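Local coordinates for BtGH115A (Bacteroides thetaiotaomicron, PDB 5BY3), which is a family GH115 4-O-methyl-alpha-glucuronidase specific for decorated arabinogalactans, side-chain-bearing plant polysaccharides that it is expected to hydrolyse, at residues D368-R374 with W732-V736; I342-E346 with Y391-Y396; L466-L470 with I482-Q487; Q156-V160 with M450-L454. All coordinates share one frame; numbering follows the deposited sequence.

Contact 1: D368-R374 with W732-V736; sequences DNYGYIR and WKENV
The indole of W732 lies between R374 on one face and V736 on the other, with D368 at its edge. W732 CG is anti to the backbone N (chi1 173°), which carries the indole out to D368 and R374. R374 lays NH2 3.5 Å above the ring in an off-centre cation-pi contact, its guanidinium tilted 35° from the ring plane, while V736, from the same helix, presses CG1 near the rim. D368 O lies in the indole plane, 3.2 Å from W732 CZ2. Over the Y370 ring centre stands V736 CG2, 4.0 Å above the plane, a CH-pi contact. The Y370 and W732 rings meet obliquely, Y370 CE1 3.9 Å from W732 CH2. The polar link is the W732 NE1 to D368 OD2 hydrogen bond of 2.7 Å, which arrives on the anti side of the carboxylate, 32° out of its plane; OD2 also pairs with H700. Replacing W732 by a leucine would probably leave D368 OD2 without its indole donor and R374 without its aromatic bed. The other oxygen, OD1, takes the backbone N-H groups of Y370 and Y372 from opposite faces of the carboxylate. The bond from Y370 N makes an Asx turn, here in the loop after barrel strand 362-366, where the GH115 TIM barrel meets helix 730-738 of the C-terminal domain.

Contact 2: I342-E346 with Y391-Y396; sequences IPYKE and YYHVSY
Y344 and Y391 form an edge-to-face aromatic pair, planes 66° apart: CE2 of Y391 sits 4.1 Å above the Y344 ring, toward its rim. CG of the next residue, K345, covers the opposite face of Y344. H393 adds its CE1, obliquely placed 4.0 Å from Y344 CE1. Polar contacts gather at the far ends of these side chains. K345, its chain bent at the last torsion (chi4 106°), carries NZ to two phenol oxygens, donating to Y344 OH at 3.0 Å and to Y396 OH at 3.2 Å, where it lies at the edge of the Y396 ring. Exchanging K345 for a methionine would probably leave both phenols without this shared donor and Y396 less firmly tied to the 342-346 loop. Water supplies the third kind of link: one molecule lies 2.6 Å from Y391 OH and 2.8 Å from H393 NE2, with a weak bond to Y344 OH. Y391 OH has a further partner in N433. In the parallel barrel, strand 388-393 runs between strands 362-366 and 429-433, its outward-facing Y392 packing on helix 411-423, while the loop from strand 339-341 to helix 347-352 brings Y344 and K345 across strand 362-366.

Contact 3: L466-L470 with I482-Q487; sequences LKHWL and ILSVMQ
L470 and L483 meet across a helical hairpin, in which helix 462-473 turns sharply into helix 476-495. The hairpin is splayed: the two short segments run at 123° to each other, their axes 10.1 Å apart at closest. Its tight side is built round L470. With CG anti to the carbonyl carbon (chi1 -58°), the L470 side chain sends its two methyls to different targets. CD1 presses on the backbone of the other helix, 3.6 Å from L483 CA, whereas CD2 reaches past it to CG of the selenomethionine M486 at 3.9 Å and to I482 CG2 beyond. M486 then bends at chi2 and chi3, carrying its selenium away from helix 462-473. I482 continues inward to helix 552-580, so this side merges with the helical layers behind. L466 forms the middle ground, its CD2 lodged among L483 CD1, M486 CB and the CG of Q487. Toward solvent the packing thins. K467 is exposed and lends only the aliphatic beginning of its chain, while its ammonium leads away from helix 476-495, with a long, weak ion pair to E471. L483, partly exposed, marks the boundary between the two sides through its branched tip: CD1 lies 3.9 Å from L466 CD2 on the inner flank, and CD2 rests 4.0 Å from both CB and CG of K467 on the outer one.

Contact 4: Q156-V160 with M450-L454; sequences QSPSV and MAWNL
W452 meets P158 through a turn of its first torsion. The CA-CB bond of W452 leads away from residues 156-160, but with CG anti to the backbone N (chi1 175°) and the ring swung round chi2 (-100°), the indole lies along that segment. One face receives P158, whose CB is 3.7 Å from W452 CE3, with the carbonyl carbon of S157 also above the rim. R207 and Y118 add cation-pi and edge-to-face contacts to the same indole. The backbones are joined at carbonyls ending helix 441-452. V160 N donates to A451 O at 2.8 Å, within the carbonyl plane; S159 N reaches W452 O at 3.1 Å from well above the W452 carbonyl plane, 63° out of it. P158 CA adds a CA-H...O contact to W452 O at 3.3 Å. S159 keeps OG beside its own backbone N, which directs it to a water at 2.8 Å; that water donates to N453 OD1. N453 in turn N-caps helix 454-459, its OD1 taking the N-H of K456. In TIM-barrel terms, the helix following the last strand, 429-433, is sealed at its C-terminal end by the segment leading into the first, 162-166.

Contacts 1 and 2 are one neighbourhood: their centres lie 10 Å apart, and N369 and G371 of the 368-374 loop touch Y344 and Y392 of contact 2. Both are buried and mix aromatic rings with polar groups, but contact 2 stays within the barrel, using the end of strand 388-393 and loops that follow the strands, whereas contact 1 joins such a loop to the C-terminal domain. Contact 4, also mainly buried, belongs to the same barrel but lies where a helix ends and the first strand is about to begin, and backbone carbonyls do much of its work. Contact 3 stands apart as a partly exposed helix pair, local in sequence and held by aliphatic side chains.

Contact 1: D368-R374 with W732-V736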
# COMPACT_ATOMS: atom_id res chain seq x y z
N ASP A 368 -1.64 10.93 3.62
CA ASP A 368 -2.48 11.44 4.71
C ASP A 368 -3.25 10.29 5.38
O ASP A 368 -4.31 10.48 5.96
CB ASP A 368 -3.44 12.49 4.14
CG ASP A 368 -4.44 11.91 3.09
OD1 ASP A 368 -4.33 10.74 2.66
OD2 ASP A 368 -5.37 12.66 2.71
N ASN A 369 -2.70 9.09 5.25
CA ASN A 369 -3.25 7.86 5.79
C ASN A 369 -4.36 7.27 4.95
O ASN A 369 -4.78 6.14 5.21
CB ASN A 369 -3.70 8.03 7.26
CG ASN A 369 -2.68 8.78 8.12
OD1 ASN A 369 -3.02 9.80 8.75
ND2 ASN A 369 -1.45 8.30 8.15
N TYR A 370 -4.85 8.03 3.96
CA TYR A 370 -5.88 7.53 3.05
C TYR A 370 -5.39 7.52 1.61
O TYR A 370 -6.18 7.57 0.66
CB TYR A 370 -7.20 8.26 3.28
CG TYR A 370 -7.73 8.12 4.72
CD1 TYR A 370 -7.11 8.76 5.79
CD2 TYR A 370 -8.85 7.31 5.01
CE1 TYR A 370 -7.59 8.60 7.09
CE2 TYR A 370 -9.34 7.15 6.32
CZ TYR A 370 -8.71 7.79 7.34
OH TYR A 370 -9.16 7.63 8.62
N GLY A 371 -4.07 7.38 1.45
CA GLY A 371 -3.46 7.16 0.13
C GLY A 371 -3.31 8.41 -0.74
O GLY A 371 -3.11 8.31 -1.97
N TYR A 372 -3.42 9.59 -0.11
CA TYR A 372 -3.09 10.88 -0.74
C TYR A 372 -1.82 11.50 -0.18
O TYR A 372 -1.79 11.98 0.97
CB TYR A 372 -4.25 11.86 -0.61
CG TYR A 372 -5.53 11.34 -1.22
CD1 TYR A 372 -5.72 11.33 -2.62
CD2 TYR A 372 -6.54 10.80 -0.40
CE1 TYR A 372 -6.91 10.86 -3.18
CE2 TYR A 372 -7.71 10.31 -0.95
CZ TYR A 372 -7.90 10.34 -2.33
OH TYR A 372 -9.09 9.88 -2.84
N ILE A 373 -0.78 11.46 -1.00
CA ILE A 373 0.56 12.00 -0.62
C ILE A 373 0.50 13.49 -0.25
O ILE A 373 0.03 14.32 -1.05
CB ILE A 373 1.60 11.69 -1.73
CG1 ILE A 373 1.76 10.18 -1.81
CG2 ILE A 373 2.95 12.34 -1.42
CD1 ILE A 373 2.55 9.65 -3.00
N ARG A 374 0.96 13.84 0.97
CA ARG A 374 0.88 15.25 1.44
C ARG A 374 1.94 16.18 0.78
O ARG A 374 1.66 17.35 0.51
CB ARG A 374 0.92 15.36 2.97
CG ARG A 374 -0.30 14.79 3.70
CD ARG A 374 -0.56 15.63 4.95
NE ARG A 374 -1.75 15.25 5.69
CZ ARG A 374 -2.92 15.87 5.62
NH1 ARG A 374 -3.09 16.93 4.80
NH2 ARG A 374 -3.93 15.44 6.35
N TRP A 732 -11.31 17.94 5.19
CA TRP A 732 -10.42 16.86 4.88
C TRP A 732 -11.01 15.51 5.36
O TRP A 732 -10.80 14.48 4.73
CB TRP A 732 -9.01 17.11 5.43
CG TRP A 732 -8.10 15.91 5.25
CD1 TRP A 732 -7.33 15.59 4.15
CD2 TRP A 732 -7.95 14.82 6.17
NE1 TRP A 732 -6.68 14.37 4.36
CE2 TRP A 732 -7.04 13.89 5.59
CE3 TRP A 732 -8.46 14.55 7.45
CZ2 TRP A 732 -6.63 12.72 6.25
CZ3 TRP A 732 -8.07 13.36 8.08
CH2 TRP A 732 -7.17 12.47 7.47
N LYS A 733 -11.76 15.54 6.45
CA LYS A 733 -12.29 14.30 7.05
C LYS A 733 -13.38 13.79 6.12
O LYS A 733 -13.40 12.62 5.79
CB LYS A 733 -12.84 14.55 8.46
CG LYS A 733 -11.76 14.54 9.55
CD LYS A 733 -12.33 14.99 10.88
CE LYS A 733 -11.26 15.06 11.97
NZ LYS A 733 -11.85 15.63 13.23
N GLU A 734 -14.26 14.69 5.73
CA GLU A 734 -15.29 14.48 4.74
C GLU A 734 -14.66 13.97 3.46
O GLU A 734 -15.12 12.97 2.90
CB GLU A 734 -16.02 15.81 4.48
CG GLU A 734 -17.42 15.94 5.06
CD GLU A 734 -17.61 15.18 6.37
OE1 GLU A 734 -17.03 15.61 7.38
OE2 GLU A 734 -18.33 14.15 6.39
N ASN A 735 -13.60 14.65 3.00
CA ASN A 735 -12.97 14.35 1.73
C ASN A 735 -12.54 12.88 1.69
O ASN A 735 -12.94 12.17 0.81
CB ASN A 735 -11.74 15.26 1.48
CG ASN A 735 -12.10 16.66 0.90
OD1 ASN A 735 -13.29 17.04 0.75
ND2 ASN A 735 -11.05 17.42 0.55
N VAL A 736 -11.75 12.41 2.65
CA VAL A 736 -11.15 11.08 2.56
C VAL A 736 -12.11 9.90 2.80
O VAL A 736 -11.87 8.81 2.34
CB VAL A 736 -9.93 10.96 3.49
CG1 VAL A 736 -8.83 11.92 3.04
CG2 VAL A 736 -10.31 11.20 4.95

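Contact 2: I342-E346 with Y391-Y396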
# COMPACT_ATOMS: atom_id res chain seq x y z
N ILE A 342 11.69 11.19 8.64
CA ILE A 342 10.28 10.99 8.26
C ILE A 342 9.38 12.02 8.91
O ILE A 342 8.99 11.84 10.07
CB ILE A 342 9.76 9.56 8.59
CG1 ILE A 342 10.78 8.52 8.16
CG2 ILE A 342 8.41 9.28 7.87
CD1 ILE A 342 10.62 7.22 8.85
N PRO A 343 9.07 13.13 8.19
CA PRO A 343 8.14 14.16 8.70
C PRO A 343 6.64 13.79 8.45
O PRO A 343 5.98 14.26 7.51
CB PRO A 343 8.59 15.44 7.98
CG PRO A 343 9.22 14.96 6.71
CD PRO A 343 9.63 13.52 6.88
N TYR A 344 6.16 12.90 9.31
CA TYR A 344 4.80 12.39 9.34
C TYR A 344 4.02 13.21 10.36
O TYR A 344 4.60 13.66 11.38
CB TYR A 344 4.88 10.92 9.76
CG TYR A 344 3.58 10.20 9.96
CD1 TYR A 344 2.67 10.01 8.92
CD2 TYR A 344 3.26 9.68 11.21
CE1 TYR A 344 1.47 9.33 9.12
CE2 TYR A 344 2.08 8.98 11.44
CZ TYR A 344 1.17 8.81 10.40
OH TYR A 344 -0.01 8.11 10.65
N LYS A 345 2.72 13.39 10.11
CA LYS A 345 1.80 14.18 10.97
C LYS A 345 2.43 15.55 11.31
O LYS A 345 2.79 16.27 10.37
CB LYS A 345 1.30 13.35 12.19
CG LYS A 345 0.34 12.21 11.84
CD LYS A 345 -0.37 11.67 13.09
CE LYS A 345 -1.64 10.90 12.78
NZ LYS A 345 -1.54 9.41 12.93
N GLU A 346 2.65 15.89 12.60
CA GLU A 346 3.04 17.26 13.03
C GLU A 346 4.51 17.60 12.71
O GLU A 346 4.91 18.78 12.80
CB GLU A 346 2.77 17.49 14.53
CG GLU A 346 3.87 16.99 15.49
CD GLU A 346 4.05 15.45 15.50
OE1 GLU A 346 3.05 14.71 15.31
OE2 GLU A 346 5.18 14.96 15.73
N TYR A 391 6.22 7.10 2.58
CA TYR A 391 5.56 6.20 3.47
C TYR A 391 4.08 6.34 3.13
O TYR A 391 3.49 7.41 3.33
CB TYR A 391 5.82 6.60 4.92
CG TYR A 391 4.98 5.89 5.98
CD1 TYR A 391 4.70 4.49 5.91
CD2 TYR A 391 4.47 6.61 7.07
CE1 TYR A 391 3.93 3.85 6.91
CE2 TYR A 391 3.70 5.97 8.06
CZ TYR A 391 3.42 4.61 7.97
OH TYR A 391 2.64 4.02 8.96
N TYR A 392 3.51 5.24 2.59
CA TYR A 392 2.15 5.16 2.05
C TYR A 392 1.30 4.16 2.84
O TYR A 392 1.85 3.18 3.36
CB TYR A 392 2.20 4.72 0.58
CG TYR A 392 0.97 5.06 -0.28
CD1 TYR A 392 0.85 6.29 -0.90
CD2 TYR A 392 -0.04 4.13 -0.49
CE1 TYR A 392 -0.25 6.59 -1.70
CE2 TYR A 392 -1.14 4.42 -1.28
CZ TYR A 392 -1.23 5.66 -1.89
OH TYR A 392 -2.30 5.96 -2.68
N HIS A 393 -0.01 4.41 2.93
CA HIS A 393 -0.93 3.56 3.69
C HIS A 393 -1.93 2.83 2.81
O HIS A 393 -2.63 3.47 2.03
CB HIS A 393 -1.74 4.39 4.70
CG HIS A 393 -0.97 4.79 5.92
ND1 HIS A 393 -0.09 5.85 5.93
CD2 HIS A 393 -0.98 4.29 7.18
CE1 HIS A 393 0.42 5.98 7.14
NE2 HIS A 393 -0.10 5.04 7.92
N VAL A 394 -1.99 1.50 2.94
CA VAL A 394 -3.19 0.74 2.46
C VAL A 394 -3.99 0.17 3.65
O VAL A 394 -4.95 -0.55 3.48
CB VAL A 394 -2.87 -0.38 1.42
CG1 VAL A 394 -2.34 0.22 0.11
CG2 VAL A 394 -1.94 -1.43 1.99
N SER A 395 -3.58 0.57 4.85
CA SER A 395 -4.25 0.21 6.11
C SER A 395 -4.02 1.32 7.16
O SER A 395 -2.98 1.96 7.17
CB SER A 395 -3.76 -1.16 6.59
OG SER A 395 -4.30 -1.45 7.85
N TYR A 396 -4.99 1.56 8.03
CA TYR A 396 -4.78 2.62 9.00
C TYR A 396 -5.67 2.56 10.21
O TYR A 396 -6.82 2.12 10.13
CB TYR A 396 -4.96 3.97 8.30
CG TYR A 396 -4.80 5.18 9.15
CD1 TYR A 396 -3.56 5.51 9.66
CD2 TYR A 396 -5.88 6.01 9.43
CE1 TYR A 396 -3.39 6.64 10.46
CE2 TYR A 396 -5.72 7.16 10.19
CZ TYR A 396 -4.47 7.47 10.71
OH TYR A 396 -4.27 8.61 11.45
O HOH W 1 0.75 4.86 10.55

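Contact 3: L466-L470 with I482-Q487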
# COMPACT_ATOMS: atom_id res chain seq x y z
N LEU A 466 -4.12 -5.98 -13.11
CA LEU A 466 -5.11 -6.80 -12.36
C LEU A 466 -5.56 -8.06 -13.12
O LEU A 466 -5.65 -9.14 -12.54
CB LEU A 466 -6.33 -5.93 -11.96
CG LEU A 466 -7.51 -6.62 -11.28
CD1 LEU A 466 -7.11 -7.25 -9.96
CD2 LEU A 466 -8.67 -5.65 -11.11
N LYS A 467 -5.84 -7.92 -14.42
CA LYS A 467 -6.15 -9.04 -15.27
C LYS A 467 -5.04 -10.12 -15.24
O LYS A 467 -5.32 -11.28 -15.01
CB LYS A 467 -6.37 -8.52 -16.69
CG LYS A 467 -6.78 -9.59 -17.70
CD LYS A 467 -6.97 -8.95 -19.07
CE LYS A 467 -6.70 -9.96 -20.18
NZ LYS A 467 -7.92 -10.79 -20.34
N HIS A 468 -3.79 -9.72 -15.46
CA HIS A 468 -2.67 -10.63 -15.48
C HIS A 468 -2.53 -11.32 -14.14
O HIS A 468 -2.13 -12.51 -14.06
CB HIS A 468 -1.40 -9.86 -15.85
CG HIS A 468 -0.19 -10.72 -15.97
ND1 HIS A 468 0.51 -11.19 -14.86
CD2 HIS A 468 0.47 -11.20 -17.05
CE1 HIS A 468 1.53 -11.93 -15.27
NE2 HIS A 468 1.53 -11.94 -16.59
N TRP A 469 -2.90 -10.61 -13.07
CA TRP A 469 -2.73 -11.11 -11.72
C TRP A 469 -3.78 -12.17 -11.44
O TRP A 469 -3.42 -13.24 -10.97
CB TRP A 469 -2.80 -9.96 -10.69
CG TRP A 469 -2.46 -10.36 -9.26
CD1 TRP A 469 -1.19 -10.45 -8.71
CD2 TRP A 469 -3.38 -10.74 -8.20
NE1 TRP A 469 -1.28 -10.83 -7.39
CE2 TRP A 469 -2.60 -11.02 -7.05
CE3 TRP A 469 -4.77 -10.82 -8.10
CZ2 TRP A 469 -3.18 -11.39 -5.81
CZ3 TRP A 469 -5.35 -11.17 -6.87
CH2 TRP A 469 -4.55 -11.45 -5.74
N LEU A 470 -5.06 -11.87 -11.72
CA LEU A 470 -6.20 -12.84 -11.50
C LEU A 470 -6.06 -14.06 -12.35
O LEU A 470 -6.26 -15.19 -11.87
CB LEU A 470 -7.61 -12.23 -11.75
CG LEU A 470 -7.99 -10.99 -10.92
CD1 LEU A 470 -9.06 -10.16 -11.57
CD2 LEU A 470 -8.38 -11.32 -9.50
N ILE A 482 -14.25 -12.82 -13.26
CA ILE A 482 -13.91 -12.17 -12.00
C ILE A 482 -13.30 -10.76 -12.13
O ILE A 482 -13.47 -9.94 -11.24
CB ILE A 482 -13.08 -13.13 -11.11
CG1 ILE A 482 -13.96 -14.25 -10.53
CG2 ILE A 482 -12.35 -12.43 -9.98
CD1 ILE A 482 -15.40 -13.87 -10.20
N LEU A 483 -12.62 -10.48 -13.24
CA LEU A 483 -11.97 -9.18 -13.47
C LEU A 483 -12.91 -8.01 -13.25
O LEU A 483 -12.54 -7.06 -12.58
CB LEU A 483 -11.29 -9.09 -14.87
CG LEU A 483 -10.86 -7.71 -15.44
CD1 LEU A 483 -9.85 -6.96 -14.58
CD2 LEU A 483 -10.29 -7.88 -16.81
N SER A 484 -14.10 -8.08 -13.84
CA SER A 484 -15.09 -7.00 -13.71
C SER A 484 -15.65 -6.93 -12.29
O SER A 484 -15.98 -5.87 -11.81
CB SER A 484 -16.22 -7.13 -14.74
OG SER A 484 -17.09 -8.20 -14.39
N VAL A 485 -15.76 -8.08 -11.63
CA VAL A 485 -16.14 -8.13 -10.21
C VAL A 485 -15.17 -7.39 -9.27
O VAL A 485 -15.60 -6.58 -8.43
CB VAL A 485 -16.37 -9.56 -9.75
CG1 VAL A 485 -16.36 -9.68 -8.25
CG2 VAL A 485 -17.69 -10.05 -10.34
N MSE A 486 -13.87 -7.64 -9.44
CA MSE A 486 -12.82 -6.95 -8.66
C MSE A 486 -12.87 -5.48 -8.96
O MSE A 486 -12.85 -4.65 -8.05
CB MSE A 486 -11.45 -7.59 -8.93
CG MSE A 486 -11.26 -9.00 -8.34
SE MSE A 486 -12.19 -9.38 -6.64
CE MSE A 486 -10.88 -8.72 -5.35
N GLN A 487 -12.99 -5.14 -10.23
CA GLN A 487 -13.13 -3.75 -10.62
C GLN A 487 -14.30 -3.08 -9.91
O GLN A 487 -14.18 -1.96 -9.41
CB GLN A 487 -13.29 -3.64 -12.12
CG GLN A 487 -12.00 -3.91 -12.90
CD GLN A 487 -12.25 -3.97 -14.40
OE1 GLN A 487 -13.29 -4.45 -14.87
NE2 GLN A 487 -11.28 -3.48 -15.17

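Contact 4: Q156-V160 with M450-L454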
# COMPACT_ATOMS: atom_id res chain seq x y z
N GLN A 156 17.60 -7.07 -15.46
CA GLN A 156 16.68 -6.29 -14.58
C GLN A 156 17.41 -5.49 -13.50
O GLN A 156 18.52 -5.85 -13.13
CB GLN A 156 15.61 -7.20 -13.95
CG GLN A 156 14.36 -7.44 -14.80
CD GLN A 156 13.41 -8.47 -14.21
OE1 GLN A 156 13.08 -9.46 -14.84
NE2 GLN A 156 12.97 -8.23 -12.98
N SER A 157 16.75 -4.44 -13.01
CA SER A 157 17.23 -3.51 -11.98
C SER A 157 16.03 -2.73 -11.43
O SER A 157 15.09 -2.46 -12.17
CB SER A 157 18.23 -2.51 -12.58
OG SER A 157 17.76 -1.97 -13.81
N PRO A 158 16.08 -2.33 -10.14
CA PRO A 158 14.93 -1.64 -9.54
C PRO A 158 14.78 -0.15 -9.91
O PRO A 158 15.78 0.60 -9.95
CB PRO A 158 15.19 -1.80 -8.02
CG PRO A 158 16.66 -1.87 -7.93
CD PRO A 158 17.10 -2.66 -9.13
N SER A 159 13.53 0.26 -10.15
CA SER A 159 13.13 1.66 -10.25
C SER A 159 13.31 2.38 -8.89
O SER A 159 13.76 3.52 -8.85
CB SER A 159 11.68 1.75 -10.68
OG SER A 159 11.50 1.46 -12.05
N VAL A 160 12.97 1.71 -7.79
CA VAL A 160 13.10 2.31 -6.44
C VAL A 160 14.15 1.55 -5.64
O VAL A 160 14.19 0.29 -5.68
CB VAL A 160 11.72 2.43 -5.75
CG1 VAL A 160 11.81 2.95 -4.30
CG2 VAL A 160 10.80 3.34 -6.58
N MSE A 450 5.43 -1.69 -8.90
CA MSE A 450 5.68 -0.29 -9.24
C MSE A 450 7.10 0.04 -8.91
O MSE A 450 7.84 0.51 -9.77
CB MSE A 450 4.66 0.63 -8.60
CG MSE A 450 3.48 0.63 -9.55
SE MSE A 450 1.98 1.60 -8.75
CE MSE A 450 2.61 3.29 -9.58
N ALA A 451 7.50 -0.33 -7.70
CA ALA A 451 8.79 0.01 -7.11
C ALA A 451 9.91 -0.75 -7.77
O ALA A 451 11.05 -0.28 -7.79
CB ALA A 451 8.77 -0.26 -5.60
N TRP A 452 9.58 -1.93 -8.31
CA TRP A 452 10.59 -2.75 -8.96
C TRP A 452 10.80 -2.35 -10.42
O TRP A 452 11.96 -2.30 -10.87
CB TRP A 452 10.31 -4.24 -8.82
CG TRP A 452 11.32 -5.07 -9.63
CD1 TRP A 452 11.11 -5.62 -10.84
CD2 TRP A 452 12.68 -5.37 -9.28
NE1 TRP A 452 12.23 -6.28 -11.26
CE2 TRP A 452 13.21 -6.14 -10.33
CE3 TRP A 452 13.50 -5.06 -8.18
CZ2 TRP A 452 14.55 -6.58 -10.35
CZ3 TRP A 452 14.83 -5.53 -8.18
CH2 TRP A 452 15.34 -6.27 -9.26
N ASN A 453 9.71 -2.10 -11.15
CA ASN A 453 9.77 -1.71 -12.56
C ASN A 453 8.54 -0.92 -12.91
O ASN A 453 7.54 -1.48 -13.36
CB ASN A 453 9.87 -2.93 -13.47
CG ASN A 453 10.24 -2.58 -14.92
OD1 ASN A 453 10.06 -1.43 -15.40
ND2 ASN A 453 10.76 -3.57 -15.64
N LEU A 454 8.62 0.40 -12.71
CA LEU A 454 7.54 1.34 -13.05
C LEU A 454 7.10 1.34 -14.56
O LEU A 454 5.88 1.41 -14.87
CB LEU A 454 7.92 2.76 -12.58
CG LEU A 454 6.86 3.69 -11.95
CD1 LEU A 454 7.26 5.12 -12.18
CD2 LEU A 454 5.43 3.53 -12.46
O HOH W 2 10.78 1.35 -14.73